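Long-range contact in AHL synthase (Burkholderia glumae, PDB 3P2H), which probably makes N-acyl-homoserine lactone quorum-sensing signals from S-adenosyl-L-methionine and a fatty acyl group carried on acyl carrier protein: residues A136-C145 with R170-I179. The protein carries 3 engineered substitutions. Residues are numbered along the deposited sequence; the frame is centred on the assembly and turned at random.
With NOO (N-(3-oxocyclohex-1-en-1-yl)octanamide), chain C.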
# COMPACT_ATOMS: atom_id res chain seq x y z
N ALA A 136 -0.45 -12.66 7.41
CA ALA A 136 -1.45 -11.62 7.64
C ALA A 136 -2.86 -12.11 7.33
O ALA A 136 -3.08 -12.83 6.35
CB ALA A 136 -1.13 -10.40 6.81
N ARG A 137 -3.81 -11.70 8.16
CA ARG A 137 -5.21 -12.06 7.97
C ARG A 137 -6.00 -10.80 7.61
O ARG A 137 -7.16 -10.87 7.19
CB ARG A 137 -5.77 -12.71 9.24
CG ARG A 137 -5.15 -14.07 9.49
CD ARG A 137 -5.52 -14.66 10.84
NE ARG A 137 -4.99 -16.02 10.97
CZ ARG A 137 -5.20 -16.82 12.02
NH1 ARG A 137 -5.95 -16.40 13.03
NH2 ARG A 137 -4.70 -18.04 12.03
N GLN A 138 -5.36 -9.65 7.78
CA GLN A 138 -5.96 -8.36 7.45
C GLN A 138 -4.90 -7.33 7.08
O GLN A 138 -3.75 -7.42 7.50
CB GLN A 138 -6.74 -7.79 8.64
CG GLN A 138 -8.02 -8.49 9.01
CD GLN A 138 -8.63 -7.88 10.25
OE1 GLN A 138 -8.04 -7.91 11.32
NE2 GLN A 138 -9.82 -7.31 10.11
N LEU A 139 -5.32 -6.35 6.28
CA LEU A 139 -4.47 -5.24 5.90
C LEU A 139 -5.18 -4.01 6.44
O LEU A 139 -6.41 -3.98 6.53
CB LEU A 139 -4.35 -5.11 4.38
CG LEU A 139 -3.64 -6.21 3.60
CD1 LEU A 139 -3.64 -5.83 2.14
CD2 LEU A 139 -2.23 -6.40 4.11
N ILE A 140 -4.40 -3.00 6.83
CA ILE A 140 -4.96 -1.76 7.34
C ILE A 140 -4.14 -0.61 6.78
O ILE A 140 -2.96 -0.77 6.48
CB ILE A 140 -4.94 -1.73 8.89
CG1 ILE A 140 -5.77 -0.54 9.38
CG2 ILE A 140 -3.51 -1.65 9.40
CD1 ILE A 140 -6.01 -0.54 10.88
N GLY A 141 -4.76 0.55 6.61
CA GLY A 141 -4.04 1.68 6.07
C GLY A 141 -4.92 2.85 5.68
O GLY A 141 -6.11 2.69 5.43
N VAL A 142 -4.32 4.04 5.64
CA VAL A 142 -5.06 5.23 5.27
C VAL A 142 -5.20 5.20 3.76
O VAL A 142 -4.20 5.10 3.04
CB VAL A 142 -4.31 6.51 5.70
CG1 VAL A 142 -5.10 7.73 5.27
CG2 VAL A 142 -4.10 6.50 7.19
N THR A 143 -6.43 5.30 3.28
CA THR A 143 -6.66 5.26 1.85
C THR A 143 -7.56 6.40 1.41
O THR A 143 -8.48 6.78 2.13
CB THR A 143 -7.33 3.94 1.43
OG1 THR A 143 -8.74 4.12 1.33
CG2 THR A 143 -7.08 2.87 2.47
N PHE A 144 -7.29 6.94 0.23
CA PHE A 144 -8.12 8.00 -0.32
C PHE A 144 -9.49 7.34 -0.49
O PHE A 144 -9.56 6.16 -0.82
CB PHE A 144 -7.58 8.44 -1.68
CG PHE A 144 -6.27 9.16 -1.63
CD1 PHE A 144 -5.44 9.08 -0.51
CD2 PHE A 144 -5.84 9.91 -2.72
CE1 PHE A 144 -4.21 9.73 -0.49
CE2 PHE A 144 -4.61 10.56 -2.71
CZ PHE A 144 -3.79 10.47 -1.59
N CYS A 145 -10.57 8.07 -0.24
CA CYS A 145 -11.88 7.47 -0.40
C CYS A 145 -12.11 7.04 -1.85
O CYS A 145 -12.81 6.07 -2.11
CB CYS A 145 -12.97 8.43 0.07
SG CYS A 145 -13.05 8.57 1.87
N ARG A 170 -7.91 16.52 0.83
CA ARG A 170 -8.07 15.17 0.26
C ARG A 170 -8.83 14.24 1.19
O ARG A 170 -8.36 13.92 2.28
CB ARG A 170 -6.70 14.56 -0.06
CG ARG A 170 -5.99 15.18 -1.26
CD ARG A 170 -4.69 14.44 -1.59
NE ARG A 170 -3.59 14.85 -0.71
CZ ARG A 170 -3.15 16.11 -0.62
NH1 ARG A 170 -3.71 17.06 -1.36
NH2 ARG A 170 -2.15 16.41 0.20
N MET A 171 -10.01 13.80 0.75
CA MET A 171 -10.83 12.90 1.57
C MET A 171 -10.19 11.53 1.68
O MET A 171 -9.93 10.87 0.67
CB MET A 171 -12.23 12.77 0.96
CG MET A 171 -13.23 12.03 1.86
SD MET A 171 -13.71 12.95 3.36
CE MET A 171 -14.46 14.39 2.61
N VAL A 172 -9.93 11.10 2.91
CA VAL A 172 -9.32 9.80 3.17
C VAL A 172 -10.00 9.12 4.35
O VAL A 172 -10.79 9.73 5.08
CB VAL A 172 -7.82 9.93 3.49
CG1 VAL A 172 -7.11 10.73 2.40
CG2 VAL A 172 -7.63 10.59 4.85
N VAL A 173 -9.68 7.85 4.55
CA VAL A 173 -10.25 7.10 5.65
C VAL A 173 -9.37 5.91 6.00
O VAL A 173 -8.73 5.33 5.12
CB VAL A 173 -11.67 6.59 5.29
CG1 VAL A 173 -11.59 5.54 4.18
CG2 VAL A 173 -12.35 6.04 6.51
N ALA A 174 -9.31 5.56 7.28
CA ALA A 174 -8.53 4.41 7.70
C ALA A 174 -9.34 3.23 7.18
O ALA A 174 -10.54 3.14 7.44
CB ALA A 174 -8.42 4.37 9.21
N CYS A 175 -8.69 2.33 6.44
CA CYS A 175 -9.41 1.21 5.84
C CYS A 175 -8.84 -0.17 6.12
O CYS A 175 -7.63 -0.38 6.11
CB CYS A 175 -9.46 1.46 4.32
SG CYS A 175 -10.40 0.29 3.29
N TRP A 176 -9.75 -1.11 6.39
CA TRP A 176 -9.40 -2.50 6.63
C TRP A 176 -9.68 -3.27 5.34
O TRP A 176 -10.57 -2.90 4.57
CB TRP A 176 -10.30 -3.15 7.69
CG TRP A 176 -10.13 -2.77 9.12
CD1 TRP A 176 -11.00 -2.03 9.87
CD2 TRP A 176 -9.10 -3.21 10.01
NE1 TRP A 176 -10.58 -1.99 11.18
CE2 TRP A 176 -9.42 -2.71 11.29
CE3 TRP A 176 -7.94 -3.99 9.85
CZ2 TRP A 176 -8.61 -2.95 12.42
CZ3 TRP A 176 -7.14 -4.23 10.97
CH2 TRP A 176 -7.49 -3.71 12.23
N ILE A 177 -8.94 -4.34 5.12
CA ILE A 177 -9.17 -5.24 4.00
C ILE A 177 -9.01 -6.62 4.63
O ILE A 177 -7.90 -6.99 5.05
CB ILE A 177 -8.15 -5.10 2.85
CG1 ILE A 177 -8.43 -3.85 2.03
CG2 ILE A 177 -8.24 -6.31 1.94
CD1 ILE A 177 -7.52 -3.70 0.82
N ASP A 178 -10.10 -7.37 4.74
CA ASP A 178 -10.04 -8.71 5.33
C ASP A 178 -9.54 -9.70 4.29
O ASP A 178 -10.10 -9.80 3.20
CB ASP A 178 -11.41 -9.18 5.82
CG ASP A 178 -11.86 -8.49 7.08
OD1 ASP A 178 -11.06 -7.74 7.68
OD2 ASP A 178 -13.02 -8.70 7.49
N ILE A 179 -8.48 -10.43 4.62
CA ILE A 179 -7.96 -11.42 3.70
C ILE A 179 -8.78 -12.69 3.92
O ILE A 179 -8.32 -13.67 4.51
CB ILE A 179 -6.45 -11.69 3.96
CG1 ILE A 179 -5.67 -10.39 3.79
CG2 ILE A 179 -5.94 -12.75 2.97
CD1 ILE A 179 -4.17 -10.50 4.09
C1 NOO C . -4.23 7.08 -4.83
O1 NOO C . -5.34 7.30 -5.32
C2 NOO C . -4.06 6.29 -3.54
C3 NOO C . -2.99 6.52 -2.66
C4 NOO C . -1.87 7.47 -3.14
C5 NOO C . -1.64 7.48 -4.70
C6 NOO C . -2.96 7.65 -5.52
N7 NOO C . -2.86 5.96 -1.32
C8 NOO C . -1.81 5.37 -0.58
O8 NOO C . -0.70 5.87 -0.42
C9 NOO C . -2.02 3.99 0.10
C10 NOO C . -3.45 3.40 0.21
C11 NOO C . -3.53 2.48 1.46
C12 NOO C . -4.37 1.22 1.22
C13 NOO C . -4.53 0.39 2.52
C14 NOO C . -5.88 -0.35 2.56
C15 NOO C . -5.94 -1.34 3.73
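Trp176 is sandwiched between two side chains of strand 138-144. Ile140 CD1 lies over one face of the Trp176 indole, 3.7 Å from the centroid of its six-membered ring and 9° off the ring normal, a CH-pi contact. Ile140 CB sits 3.9 Å from Trp176 CE3. CG1, anti to the backbone N (chi1 -169°), passes the carbonyl oxygen of Cys175, and chi2 then extends the chain so that CD1 reaches the ring. The opposite face carries the amide of Gln138, turned nearly parallel to it, 6° apart. Gln138 NE2 also donates a nearly straight hydrogen bond to Asp178 OD1, although the position of that oxygen is less certain. His159, on strand 157-160, meets the indole as well.

The two strands run antiparallel in the mixed sheet of the acetyltransferase-like autoinducer synthase fold. Backbone hydrogen bonds join the antiparallel hydrogen-bonded pairs Leu139 with Ile177, Gly141 with Cys175 and Thr143 with Val173. The bond from Gly141 N to Cys175 O is weak. Strand 97-105 flanks strand 138-144 on its other edge, in parallel.

Leu139, Thr143, Cys175 and Ile177 point to the other side of the sheet. There they line the inhibitor pocket, and the octanoyl chain runs across Gly141. Its end, NOO C15, lies 3.9 Å from Ile177 CG1. Thr143 CG2 is pressed against Cys175 CB at 3.3 Å, tighter than usual contact, and also touches NOO C12 at 3.4 Å. Phe144 lays one ring face under the cyclohexenone, with NOO C3 centred 4.0 Å above the plane of the Phe144 ring. Val172 CG1 meets Phe144 CD1 obliquely.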